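Local coordinates for protein 2-(hydroxymethyl)glutarate dehydrogenase (Eubacterium barkeri, PDB 3CKY) that catalyses the NAD-dependent interconversion of 2-formylglutarate and (S)-2-hydroxymethylglutarate in the fermentation of nicotinate, at residues K243-A248 and A263-I268; S61-T66 and Q151-V156; A38-V43 and A48-N53. One frame throughout, in Å; residues are numbered along the deposited sequence. Where two conformers were deposited one is given.

Interaction 1: residues K243-A248 and A263-I268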
# COMPACT_ATOMS: atom_id res chain seq x y z
N LYS A 243 -12.91 -8.76 7.07
CA LYS A 243 -12.41 -9.57 8.20
C LYS A 243 -11.43 -10.64 7.69
O LYS A 243 -10.36 -10.87 8.28
CB LYS A 243 -13.59 -10.23 8.92
CG LYS A 243 -13.27 -10.95 10.20
CD LYS A 243 -14.44 -11.88 10.58
CE LYS A 243 -14.35 -12.40 12.02
NZ LYS A 243 -13.39 -13.55 12.21
N ASP A 244 -11.79 -11.29 6.60
CA ASP A 244 -10.95 -12.34 6.00
C ASP A 244 -9.61 -11.78 5.55
O ASP A 244 -8.59 -12.42 5.75
CB ASP A 244 -11.67 -13.00 4.82
CG ASP A 244 -12.80 -13.93 5.25
OD1 ASP A 244 -12.84 -14.30 6.45
OD2 ASP A 244 -13.62 -14.32 4.40
N LEU A 245 -9.63 -10.61 4.93
CA LEU A 245 -8.38 -9.96 4.51
C LEU A 245 -7.51 -9.57 5.72
O LEU A 245 -6.28 -9.65 5.68
CB LEU A 245 -8.67 -8.73 3.65
CG LEU A 245 -9.25 -9.00 2.25
CD1 LEU A 245 -9.96 -7.76 1.69
CD2 LEU A 245 -8.18 -9.50 1.28
N GLY A 246 -8.16 -9.18 6.81
CA GLY A 246 -7.46 -8.93 8.08
C GLY A 246 -6.77 -10.15 8.64
O GLY A 246 -5.68 -10.05 9.16
N LEU A 247 -7.42 -11.30 8.55
CA LEU A 247 -6.83 -12.57 8.99
C LEU A 247 -5.61 -12.95 8.17
O LEU A 247 -4.64 -13.47 8.70
CB LEU A 247 -7.87 -13.70 8.95
CG LEU A 247 -8.94 -13.68 10.05
CD1 LEU A 247 -10.10 -14.65 9.72
CD2 LEU A 247 -8.31 -13.98 11.45
N ALA A 248 -5.66 -12.69 6.87
CA ALA A 248 -4.53 -12.87 5.98
C ALA A 248 -3.34 -12.01 6.40
O ALA A 248 -2.22 -12.49 6.47
CB ALA A 248 -4.94 -12.55 4.54
N ALA A 263 -2.98 -6.02 1.47
CA ALA A 263 -3.00 -4.82 2.28
C ALA A 263 -3.80 -3.73 1.58
O ALA A 263 -4.65 -3.05 2.22
CB ALA A 263 -1.58 -4.34 2.57
N MET A 264 -3.55 -3.55 0.28
CA MET A 264 -4.24 -2.50 -0.44
C MET A 264 -5.71 -2.86 -0.61
O MET A 264 -6.57 -1.99 -0.41
CB MET A 264 -3.55 -2.13 -1.77
CG MET A 264 -2.27 -1.26 -1.63
SD MET A 264 -2.20 -0.07 -0.25
CE MET A 264 -3.60 0.97 -0.64
N ALA A 265 -6.02 -4.11 -0.92
CA ALA A 265 -7.42 -4.57 -0.99
C ALA A 265 -8.14 -4.28 0.32
O ALA A 265 -9.28 -3.83 0.32
CB ALA A 265 -7.50 -6.07 -1.33
N THR A 266 -7.47 -4.52 1.44
CA THR A 266 -8.07 -4.31 2.76
C THR A 266 -8.51 -2.86 2.94
O THR A 266 -9.62 -2.59 3.42
CB THR A 266 -7.08 -4.76 3.87
OG1 THR A 266 -6.68 -6.12 3.63
CG2 THR A 266 -7.70 -4.61 5.27
N GLN A 267 -7.65 -1.93 2.53
CA GLN A 267 -7.94 -0.51 2.69
C GLN A 267 -9.03 -0.00 1.74
O GLN A 267 -9.81 0.88 2.08
CB GLN A 267 -6.64 0.32 2.55
CG GLN A 267 -5.61 0.06 3.62
CD GLN A 267 -6.16 0.08 5.06
OE1 GLN A 267 -5.76 -0.74 5.89
NE2 GLN A 267 -7.08 0.98 5.34
N ILE A 268 -9.09 -0.59 0.55
CA ILE A 268 -10.16 -0.29 -0.39
C ILE A 268 -11.52 -0.75 0.16
O ILE A 268 -12.50 -0.00 0.13
CB ILE A 268 -9.87 -0.91 -1.79
CG1 ILE A 268 -8.59 -0.30 -2.39
CG2 ILE A 268 -11.07 -0.68 -2.77
CD1 ILE A 268 -8.07 -1.04 -3.60
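L245 reaches from helix 238-255 to A265 and T266 of helix 260-274, a compact example of how two helices pack through one leucine, a small alanine and a threonine hydroxyl. The apolar part is carried by the end of L245. Its CD1 stands 4.2 Å from CB of A265 and 4.1 Å from CA of T266, against backbone as much as side chain. CG of L245 lies anti to the carbonyl carbon (chi1 -70°), which carries the branch outward toward helix 260-274. The second contact joins carbon to oxygen: CB of L245 rests 3.3 Å from OG1 of T266, the two side chains passing alongside in opposite senses. No hydrogen bond crosses here. With its hydroxyl beside its own backbone N (chi1 -54°), T266 turns OG1 back along its helix to bond the carbonyl O of T262, so this buried polar atom is satisfied locally. Beyond the pair, A265 packs on A186 of helix 169-197 and on M261 of a neighbouring subunit. The two helices run in broadly opposite directions and are joined by a short loop, forming an alpha-alpha hairpin in the helical C-terminal domain of the beta-hydroxyacid dehydrogenases, where K243 of helix 238-255 probably binds NAD(+).

Interaction 2: residues S61-T66 and Q151-V156; sequences SDIIFT and QPVLSV
On the helical turn that sets V153 and L154 against I63 and F65, the carbonyl oxygen of Q151 is gripped twice. It takes the backbone N of S155 at 2.8 Å, and the hydroxyl OG of S155 reaches the same O of Q151 at 2.9 Å from above the carbonyl plane. Both bonds stay within the helix, and the contact with the strand is wholly apolar. V153 works as a fork: CG1 is anti to the backbone N (chi1 174°) and CG2 lies beside it, which spreads the two methyls toward different partners. CG2 meets CD1 of I63 at 3.8 Å, while CG1 comes in the plane of the F65 ring, 3.9 Å from CZ at its edge. This is the layering of a Rossmann-type domain, in which parallel strand 63-66 lies inside the sheet and helix 144-157 packs over it, the axes 11.0 Å apart and crossing at -44°. L154 adds CD1, 3.9 Å from CE2 of F65, so two methyls from successive helical residues border the same ring edge. With F65 cut back to an alanine, CG1 of V153 and CD1 of L154 would probably lose the ring edge they border, opening a gap between strand and helix. The F65 ring also meets that of F9 on strand 6-10, and V153 packs on I7 of that strand and on L23 of helix 16-25.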
# COMPACT_ATOMS: atom_id res chain seq x y z
N SER A 61 -18.33 -35.40 25.96
CA SER A 61 -18.03 -35.62 24.54
C SER A 61 -16.62 -36.14 24.25
O SER A 61 -15.69 -35.90 25.02
CB SER A 61 -18.26 -34.32 23.77
OG SER A 61 -19.57 -33.83 24.00
N ASP A 62 -16.49 -36.85 23.14
CA ASP A 62 -15.21 -37.33 22.63
C ASP A 62 -14.69 -36.39 21.55
O ASP A 62 -13.49 -36.14 21.46
CB ASP A 62 -15.35 -38.73 22.02
CG ASP A 62 -15.98 -39.72 22.98
OD1 ASP A 62 -15.91 -39.53 24.21
OD2 ASP A 62 -16.55 -40.71 22.48
N ILE A 63 -15.60 -35.92 20.70
CA ILE A 63 -15.29 -34.97 19.65
C ILE A 63 -16.21 -33.76 19.81
O ILE A 63 -17.43 -33.91 19.83
CB ILE A 63 -15.46 -35.58 18.25
CG1 ILE A 63 -14.51 -36.77 18.07
CG2 ILE A 63 -15.23 -34.51 17.16
CD1 ILE A 63 -14.79 -37.60 16.82
N ILE A 64 -15.61 -32.58 19.94
CA ILE A 64 -16.36 -31.36 20.19
C ILE A 64 -16.17 -30.39 19.02
O ILE A 64 -15.05 -30.12 18.60
CB ILE A 64 -15.92 -30.67 21.50
CG1 ILE A 64 -16.04 -31.63 22.69
CG2 ILE A 64 -16.75 -29.42 21.76
CD1 ILE A 64 -15.30 -31.16 23.93
N PHE A 65 -17.29 -29.90 18.50
CA PHE A 65 -17.28 -28.93 17.42
C PHE A 65 -17.57 -27.55 17.98
O PHE A 65 -18.41 -27.37 18.85
CB PHE A 65 -18.34 -29.29 16.38
CG PHE A 65 -18.00 -30.50 15.58
CD1 PHE A 65 -18.41 -31.76 15.99
CD2 PHE A 65 -17.27 -30.39 14.41
CE1 PHE A 65 -18.10 -32.89 15.25
CE2 PHE A 65 -16.95 -31.51 13.67
CZ PHE A 65 -17.37 -32.76 14.08
N THR A 66 -16.83 -26.57 17.46
CA THR A 66 -17.09 -25.18 17.77
C THR A 66 -16.74 -24.30 16.58
O THR A 66 -15.90 -24.66 15.76
CB THR A 66 -16.29 -24.72 19.02
OG1 THR A 66 -16.90 -23.55 19.57
CG2 THR A 66 -14.83 -24.44 18.68
N GLN A 151 -12.07 -38.38 10.90
CA GLN A 151 -12.54 -38.40 9.50
C GLN A 151 -13.94 -39.00 9.28
O GLN A 151 -14.75 -38.41 8.56
CB GLN A 151 -11.51 -39.11 8.61
CG GLN A 151 -11.88 -39.24 7.13
CD GLN A 151 -12.77 -40.43 6.83
OE1 GLN A 151 -12.64 -41.50 7.45
NE2 GLN A 151 -13.68 -40.27 5.88
N PRO A 152 -14.25 -40.16 9.89
CA PRO A 152 -15.59 -40.73 9.73
C PRO A 152 -16.74 -39.82 10.20
O PRO A 152 -17.80 -39.79 9.58
CB PRO A 152 -15.53 -42.01 10.59
CG PRO A 152 -14.09 -42.35 10.67
CD PRO A 152 -13.39 -41.02 10.72
N VAL A 153 -16.53 -39.09 11.29
CA VAL A 153 -17.51 -38.12 11.78
C VAL A 153 -17.60 -36.92 10.83
O VAL A 153 -18.68 -36.47 10.49
CB VAL A 153 -17.18 -37.66 13.23
CG1 VAL A 153 -18.11 -36.54 13.69
CG2 VAL A 153 -17.26 -38.84 14.18
N LEU A 154 -16.44 -36.41 10.41
CA LEU A 154 -16.37 -35.35 9.40
C LEU A 154 -17.12 -35.74 8.12
O LEU A 154 -17.78 -34.90 7.50
CB LEU A 154 -14.91 -35.03 9.06
CG LEU A 154 -14.19 -33.91 9.81
CD1 LEU A 154 -14.80 -33.61 11.18
CD2 LEU A 154 -12.70 -34.22 9.92
N SER A 155 -17.02 -37.01 7.74
CA SER A 155 -17.63 -37.50 6.51
C SER A 155 -19.15 -37.54 6.53
O SER A 155 -19.77 -37.62 5.48
CB SER A 155 -17.08 -38.89 6.18
OG SER A 155 -15.70 -38.80 5.87
N VAL A 156 -19.76 -37.49 7.72
CA VAL A 156 -21.22 -37.37 7.81
C VAL A 156 -21.67 -35.93 7.56
O VAL A 156 -22.62 -35.70 6.82
CB VAL A 156 -21.80 -37.89 9.17
CG1 VAL A 156 -21.12 -37.23 10.34
CG2 VAL A 156 -23.30 -37.63 9.25

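Interaction 3: residues A38-V43 and A48-N53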
# COMPACT_ATOMS: atom_id res chain seq x y z
N ALA A 38 -33.78 -21.76 22.10
CA ALA A 38 -34.52 -22.33 20.97
C ALA A 38 -33.66 -23.20 20.06
O ALA A 38 -34.16 -24.15 19.45
CB ALA A 38 -35.17 -21.22 20.15
N ASN A 39 -32.37 -22.87 19.96
CA ASN A 39 -31.43 -23.66 19.16
C ASN A 39 -31.21 -25.05 19.75
O ASN A 39 -31.18 -26.04 19.01
CB ASN A 39 -30.09 -22.92 19.02
CG ASN A 39 -30.19 -21.66 18.17
OD1 ASN A 39 -31.25 -21.33 17.65
ND2 ASN A 39 -29.07 -20.94 18.04
N VAL A 40 -31.06 -25.12 21.07
CA VAL A 40 -30.93 -26.39 21.76
C VAL A 40 -32.19 -27.23 21.57
O VAL A 40 -32.11 -28.42 21.27
CB VAL A 40 -30.64 -26.20 23.27
CG1 VAL A 40 -30.54 -27.55 23.98
CG2 VAL A 40 -29.36 -25.40 23.48
N ALA A 41 -33.35 -26.60 21.72
CA ALA A 41 -34.64 -27.28 21.54
C ALA A 41 -34.80 -27.84 20.13
O ALA A 41 -35.31 -28.95 19.95
CB ALA A 41 -35.79 -26.33 21.87
N ALA A 42 -34.36 -27.08 19.13
CA ALA A 42 -34.41 -27.52 17.74
C ALA A 42 -33.72 -28.87 17.53
O ALA A 42 -34.29 -29.76 16.89
CB ALA A 42 -33.79 -26.47 16.83
N VAL A 43 -32.52 -29.02 18.08
CA VAL A 43 -31.76 -30.27 17.92
C VAL A 43 -32.21 -31.37 18.90
O VAL A 43 -32.15 -32.56 18.56
CB VAL A 43 -30.22 -30.06 18.04
CG1 VAL A 43 -29.73 -29.12 16.95
CG2 VAL A 43 -29.84 -29.56 19.43
N ALA A 48 -30.93 -34.81 20.12
CA ALA A 48 -29.77 -34.29 20.83
C ALA A 48 -30.02 -34.29 22.33
O ALA A 48 -31.16 -34.15 22.78
CB ALA A 48 -29.45 -32.88 20.36
N GLN A 49 -28.95 -34.46 23.10
CA GLN A 49 -29.01 -34.36 24.55
C GLN A 49 -28.53 -32.98 25.01
O GLN A 49 -27.35 -32.64 24.86
CB GLN A 49 -28.20 -35.47 25.21
CG GLN A 49 -28.83 -36.86 25.05
CD GLN A 49 -28.24 -37.90 25.98
OE1 GLN A 49 -27.79 -38.96 25.54
NE2 GLN A 49 -28.23 -37.60 27.28
N ALA A 50 -29.44 -32.18 25.56
CA ALA A 50 -29.13 -30.82 25.99
C ALA A 50 -28.22 -30.82 27.22
O ALA A 50 -28.29 -31.72 28.05
CB ALA A 50 -30.41 -30.04 26.27
N CYS A 51 -27.36 -29.80 27.30
CA CYS A 51 -26.46 -29.62 28.43
C CYS A 51 -26.62 -28.22 29.01
O CYS A 51 -27.07 -27.30 28.33
CB CYS A 51 -25.01 -29.84 28.00
SG CYS A 51 -24.64 -31.50 27.39
N GLU A 52 -26.22 -28.07 30.27
CA GLU A 52 -26.39 -26.84 31.03
C GLU A 52 -25.43 -25.73 30.59
O GLU A 52 -25.74 -24.55 30.70
CB GLU A 52 -26.17 -27.13 32.51
CG GLU A 52 -26.64 -26.06 33.47
CD GLU A 52 -26.26 -26.39 34.89
OE1 GLU A 52 -25.05 -26.43 35.19
OE2 GLU A 52 -27.18 -26.63 35.71
N ASN A 53 -24.25 -26.14 30.12
CA ASN A 53 -23.19 -25.20 29.78
C ASN A 53 -22.10 -25.87 28.93
O ASN A 53 -22.17 -27.07 28.66
CB ASN A 53 -22.59 -24.61 31.06
CG ASN A 53 -22.15 -25.68 32.03
OD1 ASN A 53 -21.39 -26.58 31.68
ND2 ASN A 53 -22.62 -25.59 33.28
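V40 and V43, on one side of helix 37-44, touch A50 and A48 of the chain that returns from it, and small partners allow a very close approach. The apolar contacts come as two methyl pairs. CG1 of V40, turned anti to the backbone N (chi1 178°), meets CB of A50 at 3.4 Å, closer than two methyls normally settle. One helical turn further, CG2 of V43 lies 3.5 Å from CB of A48, again close, and CB of V43 is also near that methyl at 3.7 Å. The elements form a beta-alpha-beta unit of the Rossmann-type domain: strand 29-33 leads into helix 37-44, and the chain then turns back to strand 49-50, which lies parallel to 29-33 at one border of the sheet within this subunit. Q49 bonds through its backbone to V30 and A32, while A48 and A50 direct their methyls to the helix. The one hydrogen bond between the two segments belongs to the return itself. The backbone N of A48 donates to O of V43 at 3.0 Å, fairly straight at hydrogen (162°) but arriving from above the carbonyl plane, 38° out of it. CB of A48 also rests 3.3 Å from that O of V43, so the same residue meets V43 by both bond and methyl. V43 also packs on L12 and on K17 and A20 of helix 16-25, and A48 on L24 of that helix.

In the fold
Interactions 2 and 3 belong to the same nucleotide-binding domain and reach the same sheet, their centres about 17 Å apart. Interaction 2 is the more deeply set, joining an inner strand to a helix distant in sequence by apolar contact alone; interaction 3, at the sheet's border and partly exposed, links chain neighbours and adds a backbone hydrogen bond to its methyl pairs. Interaction 1 lies on the other side of the chain's centre, about 31 Å from the centre of interaction 2, and contains no strand. It too is buried, but there a hydroxyl shares the helix interface, and other subunits of the tetramer pack directly on 263-268, whereas 61-66 with 151-156 and 38-43 with 48-53 touch no other chain of the assembly.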